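PDB 2QC3: malonyl CoA-acyl carrier protein transacylase, which catalyses transfer of the malonyl group from malonyl-CoA to the holo acyl carrier protein, supplying malonyl-ACP for fatty acid biosynthesis. Local coordinates for residues Q13-L22 and G46-T55; E95-I105 and A214-N225. One frame throughout, in Å; residues are numbered along the deposited sequence.

Contact 1 (Q13-L22 and G46-T55); sequences QTEGMLSPWL and GTTASTEEIT
E15 grips T51 at the first turn of helix 51-54, where the loop following strand 2-7 of the acyl transferase fold, folded here into two overlapping beta turns, type II then type I, lies against the short helical pieces at 46-55. Polar side-chain bonds come first. With CG between its backbone N and carbonyl carbon (chi1 50°), E15 runs extended and carries its carboxylate over to T51. There OE1 takes both donors of T51: the backbone N at 3.1 Å, close to the carboxylate plane, and OG1 at 3.0 Å, further out of it, both on the anti side. A weak bond from E15 N to T51 OG1 backs this up. Water 1 bridges S19 OG and T47 O.

Among backbone bonds, L18 N donates to G46 O at 2.9 Å, nearly straight at 167°. G16, with positive phi, lets the chain turn close to this carbonyl and that of T47.

Van der Waals packing completes the contact. I54 CD1 lies against the T14-E15 peptide, 3.4 Å from E15 N. L18 sends CB and CG over G46, then continues onto I31 and helix 57-77. At the far end, L22 crosses T47 at about a right angle, with L22 CD1 tight against T47 CG2 at 3.4 Å.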
ATOM      1  N   GLN A  13       3.068   9.542  -0.336  1.00 45.40           N
ATOM      2  CA  GLN A  13       2.530  10.607  -1.174  1.00 46.07           C
ATOM      3  C   GLN A  13       3.189  11.957  -0.901  1.00 46.70           C
ATOM      4  O   GLN A  13       3.514  12.280   0.240  1.00 47.56           O
ATOM      5  CB  GLN A  13       1.014  10.723  -0.988  1.00 45.10           C
ATOM      6  CG  GLN A  13       0.546  11.228   0.374  1.00 46.41           C
ATOM      7  CD  GLN A  13       0.819  10.261   1.504  1.00 45.99           C
ATOM      8  OE1 GLN A  13       0.842   9.050   1.308  1.00 44.22           O
ATOM      9  NE2 GLN A  13       1.007  10.797   2.706  1.00 47.90           N
ATOM     10  N   THR A  14       3.383  12.736  -1.961  1.00 46.88           N
ATOM     11  CA  THR A  14       3.996  14.060  -1.863  1.00 47.54           C
ATOM     12  C   THR A  14       3.408  14.982  -2.929  1.00 47.90           C
ATOM     13  O   THR A  14       3.022  14.527  -4.006  1.00 47.56           O
ATOM     14  CB  THR A  14       5.525  13.991  -2.070  1.00 47.21           C
ATOM     15  OG1 THR A  14       5.812  13.399  -3.344  1.00 46.08           O
ATOM     16  CG2 THR A  14       6.178  13.163  -0.978  1.00 47.61           C
ATOM     17  N   GLU A  15       3.344  16.277  -2.632  1.00 48.18           N
ATOM     18  CA  GLU A  15       2.800  17.236  -3.589  1.00 48.23           C
ATOM     19  C   GLU A  15       3.517  17.153  -4.936  1.00 46.66           C
ATOM     20  O   GLU A  15       4.730  16.943  -4.997  1.00 46.57           O
ATOM     21  CB  GLU A  15       2.880  18.661  -3.023  1.00 50.41           C
ATOM     22  CG  GLU A  15       4.239  19.055  -2.466  1.00 53.21           C
ATOM     23  CD  GLU A  15       4.213  20.415  -1.779  1.00 55.20           C
ATOM     24  OE1 GLU A  15       3.476  20.574  -0.778  1.00 53.59           O
ATOM     25  OE2 GLU A  15       4.930  21.328  -2.242  1.00 57.05           O
ATOM     26  N   GLY A  16       2.750  17.298  -6.012  1.00 44.83           N
ATOM     27  CA  GLY A  16       3.311  17.234  -7.350  1.00 44.48           C
ATOM     28  C   GLY A  16       3.759  15.846  -7.771  1.00 43.59           C
ATOM     29  O   GLY A  16       4.415  15.694  -8.801  1.00 43.73           O
ATOM     30  N   MET A  17       3.399  14.830  -6.990  1.00 42.48           N
ATOM     31  CA  MET A  17       3.785  13.452  -7.290  1.00 42.48           C
ATOM     32  C   MET A  17       3.351  12.947  -8.671  1.00 41.89           C
ATOM     33  O   MET A  17       3.969  12.037  -9.223  1.00 41.75           O
ATOM     34  CB  MET A  17       3.249  12.509  -6.205  1.00 42.31           C
ATOM     35  CG  MET A  17       1.737  12.531  -6.034  1.00 43.63           C
ATOM     36  SD  MET A  17       1.170  11.521  -4.644  1.00 45.28           S
ATOM     37  CE  MET A  17       1.067   9.919  -5.430  1.00 42.16           C
ATOM     38  N   LEU A  18       2.297  13.533  -9.231  1.00 41.59           N
ATOM     39  CA  LEU A  18       1.815  13.110 -10.543  1.00 41.53           C
ATOM     40  C   LEU A  18       2.351  13.949 -11.700  1.00 43.34           C
ATOM     41  O   LEU A  18       2.238  13.552 -12.861  1.00 43.28           O
ATOM     42  CB  LEU A  18       0.288  13.146 -10.589  1.00 40.63           C
ATOM     43  CG  LEU A  18      -0.499  12.143  -9.751  1.00 39.09           C
ATOM     44  CD1 LEU A  18      -1.978  12.270 -10.090  1.00 37.09           C
ATOM     45  CD2 LEU A  18      -0.007  10.733 -10.040  1.00 39.81           C
ATOM     46  N   SER A  19       2.926  15.108 -11.386  1.00 44.86           N
ATOM     47  CA  SER A  19       3.457  16.003 -12.414  1.00 46.50           C
ATOM     48  C   SER A  19       4.310  15.308 -13.466  1.00 46.54           C
ATOM     49  O   SER A  19       4.027  15.387 -14.660  1.00 47.01           O
ATOM     50  CB  SER A  19       4.270  17.126 -11.770  1.00 46.31           C
ATOM     51  OG  SER A  19       3.429  17.953 -10.993  1.00 47.13           O
ATOM     52  N   PRO A  20       5.363  14.606 -13.032  1.00 47.30           N
ATOM     53  CA  PRO A  20       6.232  13.914 -13.984  1.00 47.29           C
ATOM     54  C   PRO A  20       5.567  12.778 -14.753  1.00 47.61           C
ATOM     55  O   PRO A  20       6.150  12.250 -15.697  1.00 47.84           O
ATOM     56  CB  PRO A  20       7.378  13.436 -13.106  1.00 47.67           C
ATOM     57  CG  PRO A  20       6.690  13.152 -11.798  1.00 47.86           C
ATOM     58  CD  PRO A  20       5.786  14.345 -11.643  1.00 47.40           C
ATOM     59  N   TRP A  21       4.353  12.400 -14.363  1.00 47.15           N
ATOM     60  CA  TRP A  21       3.666  11.321 -15.061  1.00 46.87           C
ATOM     61  C   TRP A  21       2.591  11.808 -16.024  1.00 48.06           C
ATOM     62  O   TRP A  21       2.291  11.140 -17.014  1.00 47.06           O
ATOM     63  CB  TRP A  21       3.073  10.319 -14.064  1.00 45.20           C
ATOM     64  CG  TRP A  21       4.126   9.625 -13.252  1.00 42.73           C
ATOM     65  CD1 TRP A  21       4.518   9.936 -11.984  1.00 43.26           C
ATOM     66  CD2 TRP A  21       4.975   8.553 -13.684  1.00 41.83           C
ATOM     67  NE1 TRP A  21       5.560   9.128 -11.598  1.00 42.52           N
ATOM     68  CE2 TRP A  21       5.861   8.270 -12.621  1.00 41.98           C
ATOM     69  CE3 TRP A  21       5.076   7.806 -14.866  1.00 41.52           C
ATOM     70  CZ2 TRP A  21       6.840   7.269 -12.705  1.00 40.41           C
ATOM     71  CZ3 TRP A  21       6.051   6.807 -14.948  1.00 41.07           C
ATOM     72  CH2 TRP A  21       6.919   6.552 -13.871  1.00 39.24           C
ATOM     73  N   LEU A  22       2.027  12.979 -15.748  1.00 49.66           N
ATOM     74  CA  LEU A  22       0.990  13.538 -16.607  1.00 52.10           C
ATOM     75  C   LEU A  22       1.567  14.003 -17.944  1.00 53.67           C
ATOM     76  O   LEU A  22       0.852  14.547 -18.785  1.00 53.03           O
ATOM     77  CB  LEU A  22       0.293  14.709 -15.909  1.00 51.87           C
ATOM     78  CG  LEU A  22      -0.520  14.374 -14.656  1.00 51.63           C
ATOM     79  CD1 LEU A  22      -1.140  15.641 -14.097  1.00 51.42           C
ATOM     80  CD2 LEU A  22      -1.602  13.360 -14.999  1.00 52.95           C
ATOM     81  N   GLY A  46      -2.794  15.648  -7.362  1.00 42.40           N
ATOM     82  CA  GLY A  46      -1.452  15.121  -7.532  1.00 42.49           C
ATOM     83  C   GLY A  46      -0.432  16.089  -8.100  1.00 43.63           C
ATOM     84  O   GLY A  46       0.746  15.749  -8.212  1.00 42.49           O
ATOM     85  N   THR A  47      -0.867  17.292  -8.461  1.00 45.13           N
ATOM     86  CA  THR A  47       0.052  18.277  -9.020  1.00 47.44           C
ATOM     87  C   THR A  47       0.181  19.542  -8.176  1.00 48.75           C
ATOM     88  O   THR A  47       1.261  19.845  -7.669  1.00 49.01           O
ATOM     89  CB  THR A  47      -0.356  18.682 -10.461  1.00 46.97           C
ATOM     90  OG1 THR A  47      -1.701  19.179 -10.467  1.00 46.92           O
ATOM     91  CG2 THR A  47      -0.255  17.491 -11.394  1.00 45.92           C
ATOM     92  N   THR A  48      -0.921  20.267  -8.010  1.00 50.39           N
ATOM     93  CA  THR A  48      -0.905  21.514  -7.248  1.00 52.24           C
ATOM     94  C   THR A  48      -1.206  21.407  -5.751  1.00 53.61           C
ATOM     95  O   THR A  48      -0.605  22.122  -4.950  1.00 54.99           O
ATOM     96  CB  THR A  48      -1.879  22.539  -7.866  1.00 51.49           C
ATOM     97  OG1 THR A  48      -3.203  21.991  -7.890  1.00 53.26           O
ATOM     98  CG2 THR A  48      -1.455  22.883  -9.285  1.00 51.86           C
ATOM     99  N   ALA A  49      -2.129  20.526  -5.373  1.00 54.04           N
ATOM    100  CA  ALA A  49      -2.500  20.363  -3.967  1.00 54.22           C
ATOM    101  C   ALA A  49      -1.290  20.310  -3.037  1.00 54.39           C
ATOM    102  O   ALA A  49      -0.212  19.861  -3.424  1.00 54.41           O
ATOM    103  CB  ALA A  49      -3.348  19.106  -3.790  1.00 53.20           C
ATOM    104  N   SER A  50      -1.483  20.771  -1.805  1.00 54.90           N
ATOM    105  CA  SER A  50      -0.418  20.785  -0.807  1.00 55.33           C
ATOM    106  C   SER A  50      -0.260  19.425  -0.137  1.00 55.96           C
ATOM    107  O   SER A  50      -1.231  18.686   0.032  1.00 55.27           O
ATOM    108  CB  SER A  50      -0.715  21.837   0.260  1.00 54.94           C
ATOM    109  OG  SER A  50      -1.897  21.505   0.967  1.00 55.11           O
ATOM    110  N   THR A  51       0.969  19.103   0.248  1.00 56.37           N
ATOM    111  CA  THR A  51       1.254  17.835   0.905  1.00 56.63           C
ATOM    112  C   THR A  51       0.291  17.616   2.066  1.00 55.64           C
ATOM    113  O   THR A  51      -0.068  16.485   2.385  1.00 55.05           O
ATOM    114  CB  THR A  51       2.701  17.798   1.442  1.00 57.52           C
ATOM    115  OG1 THR A  51       3.618  17.831   0.342  1.00 59.88           O
ATOM    116  CG2 THR A  51       2.941  16.533   2.252  1.00 59.57           C
ATOM    117  N   GLU A  52      -0.137  18.710   2.685  1.00 54.72           N
ATOM    118  CA  GLU A  52      -1.052  18.641   3.816  1.00 54.51           C
ATOM    119  C   GLU A  52      -2.454  18.215   3.395  1.00 52.83           C
ATOM    120  O   GLU A  52      -3.078  17.375   4.047  1.00 52.49           O
ATOM    121  CB  GLU A  52      -1.114  19.997   4.520  1.00 56.81           C
ATOM    122  CG  GLU A  52       0.242  20.508   4.979  1.00 60.66           C
ATOM    123  CD  GLU A  52       0.146  21.819   5.732  1.00 63.45           C
ATOM    124  OE1 GLU A  52      -0.362  22.803   5.149  1.00 66.27           O
ATOM    125  OE2 GLU A  52       0.578  21.864   6.904  1.00 64.71           O
ATOM    126  N   GLU A  53      -2.948  18.795   2.307  1.00 50.50           N
ATOM    127  CA  GLU A  53      -4.277  18.458   1.817  1.00 49.18           C
ATOM    128  C   GLU A  53      -4.328  17.022   1.309  1.00 47.12           C
ATOM    129  O   GLU A  53      -5.346  16.342   1.452  1.00 46.70           O
ATOM    130  CB  GLU A  53      -4.700  19.412   0.692  1.00 49.34           C
ATOM    131  CG  GLU A  53      -5.894  18.902  -0.111  1.00 50.83           C
ATOM    132  CD  GLU A  53      -6.388  19.886  -1.153  1.00 52.13           C
ATOM    133  OE1 GLU A  53      -5.552  20.570  -1.777  1.00 53.15           O
ATOM    134  OE2 GLU A  53      -7.617  19.963  -1.359  1.00 52.46           O
ATOM    135  N   ILE A  54      -3.226  16.564   0.723  1.00 44.99           N
ATOM    136  CA  ILE A  54      -3.155  15.215   0.177  1.00 43.62           C
ATOM    137  C   ILE A  54      -2.869  14.146   1.228  1.00 43.39           C
ATOM    138  O   ILE A  54      -2.967  12.950   0.949  1.00 43.64           O
ATOM    139  CB  ILE A  54      -2.090  15.121  -0.924  1.00 42.81           C
ATOM    140  CG1 ILE A  54      -0.707  15.410  -0.338  1.00 42.93           C
ATOM    141  CG2 ILE A  54      -2.430  16.082  -2.051  1.00 43.10           C
ATOM    142  CD1 ILE A  54       0.438  15.143  -1.297  1.00 42.63           C
ATOM    143  N   THR A  55      -2.510  14.571   2.435  1.00 41.98           N
ATOM    144  CA  THR A  55      -2.234  13.619   3.500  1.00 42.15           C
ATOM    145  C   THR A  55      -3.560  13.104   4.070  1.00 40.37           C
ATOM    146  O   THR A  55      -3.585  12.184   4.886  1.00 40.62           O
ATOM    147  CB  THR A  55      -1.379  14.263   4.605  1.00 43.15           C
ATOM    148  OG1 THR A  55      -0.121  14.658   4.046  1.00 46.00           O
ATOM    149  CG2 THR A  55      -1.120  13.277   5.734  1.00 45.75           C
TER
HETATM  150  O   HOH W   1       2.573  20.037  -9.940  1.00 72.67           O

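Contact 2 (E95-I105 and A214-N225); sequences EIAAYAIAGVI and ATADPTATLLSN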
ATOM      1  N   GLU A  95      -2.153  -2.559  -1.977  1.00 20.97           N
ATOM      2  CA  GLU A  95      -2.705  -3.820  -2.470  1.00 21.74           C
ATOM      3  C   GLU A  95      -3.699  -3.623  -3.615  1.00 21.42           C
ATOM      4  O   GLU A  95      -3.770  -4.447  -4.525  1.00 22.16           O
ATOM      5  CB  GLU A  95      -3.385  -4.594  -1.346  1.00 23.22           C
ATOM      6  CG  GLU A  95      -2.421  -5.108  -0.293  1.00 25.85           C
ATOM      7  CD  GLU A  95      -2.931  -6.360   0.373  1.00 25.08           C
ATOM      8  OE1 GLU A  95      -2.250  -7.404   0.268  1.00 23.64           O
ATOM      9  OE2 GLU A  95      -4.017  -6.301   0.991  1.00 24.20           O
ATOM     10  N   ILE A  96      -4.471  -2.540  -3.578  1.00 21.20           N
ATOM     11  CA  ILE A  96      -5.450  -2.296  -4.640  1.00 20.93           C
ATOM     12  C   ILE A  96      -4.734  -2.122  -5.976  1.00 20.27           C
ATOM     13  O   ILE A  96      -5.176  -2.644  -6.999  1.00 19.57           O
ATOM     14  CB  ILE A  96      -6.326  -1.047  -4.335  1.00 20.47           C
ATOM     15  CG1 ILE A  96      -7.268  -1.355  -3.160  1.00 23.00           C
ATOM     16  CG2 ILE A  96      -7.139  -0.666  -5.558  1.00 19.67           C
ATOM     17  CD1 ILE A  96      -8.096  -0.165  -2.684  1.00 22.81           C
ATOM     18  N   ALA A  97      -3.625  -1.388  -5.954  1.00 20.25           N
ATOM     19  CA  ALA A  97      -2.827  -1.170  -7.154  1.00 20.38           C
ATOM     20  C   ALA A  97      -2.204  -2.506  -7.565  1.00 18.79           C
ATOM     21  O   ALA A  97      -2.171  -2.850  -8.751  1.00 18.69           O
ATOM     22  CB  ALA A  97      -1.736  -0.132  -6.878  1.00 20.34           C
ATOM     23  N   ALA A  98      -1.723  -3.262  -6.581  1.00 18.74           N
ATOM     24  CA  ALA A  98      -1.124  -4.573  -6.846  1.00 20.01           C
ATOM     25  C   ALA A  98      -2.139  -5.482  -7.534  1.00 20.87           C
ATOM     26  O   ALA A  98      -1.793  -6.244  -8.443  1.00 20.85           O
ATOM     27  CB  ALA A  98      -0.655  -5.217  -5.547  1.00 18.12           C
ATOM     28  N   TYR A  99      -3.393  -5.405  -7.094  1.00 20.47           N
ATOM     29  CA  TYR A  99      -4.454  -6.216  -7.680  1.00 20.93           C
ATOM     30  C   TYR A  99      -4.646  -5.866  -9.148  1.00 22.53           C
ATOM     31  O   TYR A  99      -4.814  -6.749  -9.989  1.00 22.02           O
ATOM     32  CB  TYR A  99      -5.767  -6.008  -6.920  1.00 22.48           C
ATOM     33  CG  TYR A  99      -5.910  -6.882  -5.702  1.00 21.68           C
ATOM     34  CD1 TYR A  99      -4.813  -7.162  -4.891  1.00 22.05           C
ATOM     35  CD2 TYR A  99      -7.149  -7.421  -5.350  1.00 24.05           C
ATOM     36  CE1 TYR A  99      -4.939  -7.953  -3.764  1.00 20.41           C
ATOM     37  CE2 TYR A  99      -7.289  -8.217  -4.215  1.00 22.50           C
ATOM     38  CZ  TYR A  99      -6.180  -8.479  -3.430  1.00 20.63           C
ATOM     39  OH  TYR A  99      -6.292  -9.267  -2.311  1.00 19.92           O
ATOM     40  N   ALA A 100      -4.628  -4.573  -9.453  1.00 22.42           N
ATOM     41  CA  ALA A 100      -4.788  -4.125 -10.829  1.00 23.15           C
ATOM     42  C   ALA A 100      -3.569  -4.558 -11.642  1.00 23.28           C
ATOM     43  O   ALA A 100      -3.692  -4.981 -12.789  1.00 24.16           O
ATOM     44  CB  ALA A 100      -4.944  -2.605 -10.876  1.00 24.65           C
ATOM     45  N   ILE A 101      -2.386  -4.458 -11.046  1.00 22.44           N
ATOM     46  CA  ILE A 101      -1.178  -4.858 -11.749  1.00 22.66           C
ATOM     47  C   ILE A 101      -1.271  -6.345 -12.084  1.00 22.45           C
ATOM     48  O   ILE A 101      -0.940  -6.757 -13.192  1.00 21.64           O
ATOM     49  CB  ILE A 101       0.079  -4.561 -10.900  1.00 20.47           C
ATOM     50  CG1 ILE A 101       0.315  -3.045 -10.867  1.00 21.80           C
ATOM     51  CG2 ILE A 101       1.300  -5.292 -11.473  1.00 21.16           C
ATOM     52  CD1 ILE A 101       1.355  -2.586  -9.840  1.00 22.49           C
ATOM     53  N   ALA A 102      -1.758  -7.133 -11.129  1.00 22.90           N
ATOM     54  CA  ALA A 102      -1.903  -8.573 -11.314  1.00 23.08           C
ATOM     55  C   ALA A 102      -3.160  -8.961 -12.092  1.00 23.27           C
ATOM     56  O   ALA A 102      -3.511 -10.140 -12.154  1.00 24.19           O
ATOM     57  CB  ALA A 102      -1.892  -9.277  -9.957  1.00 21.82           C
ATOM     58  N   GLY A 103      -3.842  -7.969 -12.663  1.00 22.80           N
ATOM     59  CA  GLY A 103      -5.023  -8.232 -13.468  1.00 23.12           C
ATOM     60  C   GLY A 103      -6.324  -8.643 -12.798  1.00 24.79           C
ATOM     61  O   GLY A 103      -7.243  -9.109 -13.470  1.00 24.48           O
ATOM     62  N   VAL A 104      -6.431  -8.460 -11.488  1.00 24.37           N
ATOM     63  CA  VAL A 104      -7.655  -8.837 -10.797  1.00 23.77           C
ATOM     64  C   VAL A 104      -8.758  -7.811 -11.022  1.00 23.51           C
ATOM     65  O   VAL A 104      -9.929  -8.167 -11.134  1.00 24.06           O
ATOM     66  CB  VAL A 104      -7.395  -9.009  -9.288  1.00 22.78           C
ATOM     67  CG1 VAL A 104      -8.702  -9.249  -8.544  1.00 23.07           C
ATOM     68  CG2 VAL A 104      -6.453 -10.182  -9.073  1.00 22.06           C
ATOM     69  N   ILE A 105      -8.376  -6.537 -11.096  1.00 24.22           N
ATOM     70  CA  ILE A 105      -9.333  -5.455 -11.300  1.00 24.07           C
ATOM     71  C   ILE A 105      -8.800  -4.417 -12.285  1.00 25.40           C
ATOM     72  O   ILE A 105      -7.587  -4.248 -12.422  1.00 24.97           O
ATOM     73  CB  ILE A 105      -9.656  -4.732  -9.965  1.00 25.04           C
ATOM     74  CG1 ILE A 105      -8.359  -4.255  -9.306  1.00 26.08           C
ATOM     75  CG2 ILE A 105     -10.426  -5.662  -9.032  1.00 23.53           C
ATOM     76  CD1 ILE A 105      -8.568  -3.536  -7.974  1.00 24.06           C
ATOM     77  N   ALA A 214     -16.157  -5.581 -11.296  1.00 30.27           N
ATOM     78  CA  ALA A 214     -15.887  -6.743 -12.137  1.00 31.91           C
ATOM     79  C   ALA A 214     -14.462  -7.210 -11.845  1.00 31.08           C
ATOM     80  O   ALA A 214     -13.526  -6.410 -11.844  1.00 32.03           O
ATOM     81  CB  ALA A 214     -16.027  -6.375 -13.622  1.00 31.52           C
ATOM     82  N   THR A 215     -14.298  -8.503 -11.601  1.00 30.81           N
ATOM     83  CA  THR A 215     -12.983  -9.048 -11.293  1.00 30.67           C
ATOM     84  C   THR A 215     -12.585 -10.206 -12.197  1.00 30.38           C
ATOM     85  O   THR A 215     -13.382 -10.703 -12.990  1.00 29.37           O
ATOM     86  CB  THR A 215     -12.924  -9.548  -9.838  1.00 32.13           C
ATOM     87  OG1 THR A 215     -13.854 -10.626  -9.669  1.00 29.94           O
ATOM     88  CG2 THR A 215     -13.276  -8.420  -8.868  1.00 28.95           C
ATOM     89  N   ALA A 216     -11.332 -10.624 -12.070  1.00 30.51           N
ATOM     90  CA  ALA A 216     -10.799 -11.733 -12.848  1.00 29.52           C
ATOM     91  C   ALA A 216      -9.711 -12.400 -12.020  1.00 29.19           C
ATOM     92  O   ALA A 216      -9.127 -11.773 -11.133  1.00 28.75           O
ATOM     93  CB  ALA A 216     -10.224 -11.224 -14.158  1.00 28.25           C
ATOM     94  N   ASP A 217      -9.448 -13.674 -12.288  1.00 29.31           N
ATOM     95  CA  ASP A 217      -8.409 -14.384 -11.557  1.00 28.08           C
ATOM     96  C   ASP A 217      -7.107 -13.670 -11.884  1.00 27.60           C
ATOM     97  O   ASP A 217      -6.926 -13.191 -12.996  1.00 25.68           O
ATOM     98  CB  ASP A 217      -8.352 -15.853 -11.996  1.00 29.79           C
ATOM     99  CG  ASP A 217      -9.477 -16.685 -11.395  1.00 30.01           C
ATOM    100  OD1 ASP A 217      -9.703 -17.823 -11.861  1.00 31.60           O
ATOM    101  OD2 ASP A 217     -10.129 -16.201 -10.448  1.00 29.38           O
ATOM    102  N   PRO A 218      -6.193 -13.569 -10.913  1.00 28.36           N
ATOM    103  CA  PRO A 218      -4.923 -12.888 -11.173  1.00 29.29           C
ATOM    104  C   PRO A 218      -4.118 -13.512 -12.306  1.00 31.38           C
ATOM    105  O   PRO A 218      -4.060 -14.734 -12.443  1.00 32.67           O
ATOM    106  CB  PRO A 218      -4.204 -12.966  -9.821  1.00 28.51           C
ATOM    107  CG  PRO A 218      -4.772 -14.199  -9.199  1.00 28.65           C
ATOM    108  CD  PRO A 218      -6.235 -14.100  -9.540  1.00 27.54           C
ATOM    109  N   THR A 219      -3.506 -12.659 -13.121  1.00 31.89           N
ATOM    110  CA  THR A 219      -2.697 -13.111 -14.243  1.00 32.06           C
ATOM    111  C   THR A 219      -1.263 -13.352 -13.788  1.00 30.40           C
ATOM    112  O   THR A 219      -0.419 -13.795 -14.564  1.00 30.24           O
ATOM    113  CB  THR A 219      -2.683 -12.065 -15.382  1.00 32.43           C
ATOM    114  OG1 THR A 219      -2.051 -10.862 -14.926  1.00 34.90           O
ATOM    115  CG2 THR A 219      -4.104 -11.747 -15.824  1.00 34.88           C
ATOM    116  N   ALA A 220      -0.989 -13.050 -12.525  1.00 29.36           N
ATOM    117  CA  ALA A 220       0.346 -13.240 -11.978  1.00 26.69           C
ATOM    118  C   ALA A 220       0.251 -13.638 -10.516  1.00 26.65           C
ATOM    119  O   ALA A 220      -0.808 -13.515  -9.904  1.00 26.07           O
ATOM    120  CB  ALA A 220       1.155 -11.960 -12.118  1.00 28.22           C
ATOM    121  N   THR A 221       1.353 -14.134  -9.963  1.00 25.65           N
ATOM    122  CA  THR A 221       1.380 -14.512  -8.553  1.00 27.36           C
ATOM    123  C   THR A 221       1.132 -13.228  -7.760  1.00 25.95           C
ATOM    124  O   THR A 221       1.923 -12.284  -7.816  1.00 26.14           O
ATOM    125  CB  THR A 221       2.749 -15.089  -8.155  1.00 28.07           C
ATOM    126  OG1 THR A 221       3.084 -16.167  -9.036  1.00 30.25           O
ATOM    127  CG2 THR A 221       2.717 -15.596  -6.720  1.00 28.68           C
ATOM    128  N   LEU A 222       0.022 -13.198  -7.038  1.00 25.69           N
ATOM    129  CA  LEU A 222      -0.359 -12.033  -6.251  1.00 23.68           C
ATOM    130  C   LEU A 222      -0.375 -12.378  -4.769  1.00 23.27           C
ATOM    131  O   LEU A 222      -1.158 -13.224  -4.327  1.00 22.80           O
ATOM    132  CB  LEU A 222      -1.747 -11.548  -6.694  1.00 23.89           C
ATOM    133  CG  LEU A 222      -2.392 -10.327  -6.020  1.00 23.99           C
ATOM    134  CD1 LEU A 222      -1.588  -9.054  -6.307  1.00 21.74           C
ATOM    135  CD2 LEU A 222      -3.799 -10.170  -6.550  1.00 23.23           C
ATOM    136  N   LEU A 223       0.498 -11.728  -4.009  1.00 22.41           N
ATOM    137  CA  LEU A 223       0.586 -11.956  -2.569  1.00 23.04           C
ATOM    138  C   LEU A 223      -0.384 -11.055  -1.813  1.00 24.01           C
ATOM    139  O   LEU A 223      -0.832 -10.035  -2.338  1.00 21.57           O
ATOM    140  CB  LEU A 223       2.008 -11.687  -2.075  1.00 23.46           C
ATOM    141  CG  LEU A 223       3.097 -12.527  -2.743  1.00 22.23           C
ATOM    142  CD1 LEU A 223       4.433 -12.257  -2.061  1.00 21.98           C
ATOM    143  CD2 LEU A 223       2.727 -14.006  -2.641  1.00 20.30           C
ATOM    144  N   SER A 224      -0.698 -11.442  -0.579  1.00 22.20           N
ATOM    145  CA  SER A 224      -1.609 -10.682   0.262  1.00 21.95           C
ATOM    146  C   SER A 224      -0.965 -10.316   1.597  1.00 21.10           C
ATOM    147  O   SER A 224      -0.222 -11.108   2.174  1.00 19.91           O
ATOM    148  CB  SER A 224      -2.887 -11.493   0.521  1.00 21.57           C
ATOM    149  OG  SER A 224      -3.737 -10.818   1.433  1.00 21.88           O
ATOM    150  N   ASN A 225      -1.267  -9.111   2.076  1.00 21.14           N
ATOM    151  CA  ASN A 225      -0.756  -8.607   3.351  1.00 21.40           C
ATOM    152  C   ASN A 225      -1.296  -9.445   4.506  1.00 19.06           C
ATOM    153  O   ASN A 225      -0.785  -9.392   5.621  1.00 16.90           O
ATOM    154  CB  ASN A 225      -1.199  -7.152   3.561  1.00 19.85           C
ATOM    155  CG  ASN A 225      -0.444  -6.171   2.692  1.00 21.19           C
ATOM    156  OD1 ASN A 225      -0.824  -5.003   2.602  1.00 23.45           O
ATOM    157  ND2 ASN A 225       0.639  -6.626   2.060  1.00 17.75           N
TER
HETATM  158  O   HOH W   2      -0.395  -7.302  -1.952  1.00 24.06           O
HETATM  159  O   HOH W   3      -5.111  -8.769   0.635  1.00 25.32           O
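L222 CD2 sits over one face of the Y99 ring, offset toward the rim, a CH-pi contact 3.9 Å from CD2 to the ring centroid. It joins edge strand 221-222 to the helix after the probable nucleophile elbow (the GxSxG around S92), a helix closed by a Schellman motif with G103 as C-prime. The second flat pair is the E95 carboxylate stacked on the N225 amide, planes 5° apart, the two side chains sliding past each other in opposite directions. N225 N donates to E95 OE1 at 2.7 Å from above the carboxylate plane, while the amide's own polar ends go to S92 N and G90 O.

Water 3 donates to E95 OE2 and Y99 OH and also bonds S224 OG; Y99 OH is hydrogen-bonded to A237 O of helix 234-243 as well.

L222, its CG anti to the backbone N (chi1 180°), splits its branches, CD1 meeting A98 and A102 while CD2 touches both Y99 and V104. V104 CG2 also packs on P218 CB, the two side chains side by side.

Backbone carbonyls just past the helix end hold the loop: A216 N donates to V104 O at 3.0 Å, bent at 137°, and T219 N reaches A102 O at 2.7 Å, with P218 CA 3.2 Å from that same A102 O.

How the contacts relate
The two contacts follow one another in sequence and do not touch: their centres are 25 Å apart and their nearest atoms about 11 Å. Helix 57-77 lies between them in sequence and meets both, taking L18 and M17 from 13-22 and A97 and I101 from 95-105. Contact 2 is the closer to the probable catalytic residues. The N225 side chain lies about 5 Å from those of S92 and H195, whereas in contact 1 the Q13 side chain comes to about 10 Å from that of S92. Contact 2 thus borders the probable active site, and contact 1 approaches it through the Q13 end of its loop.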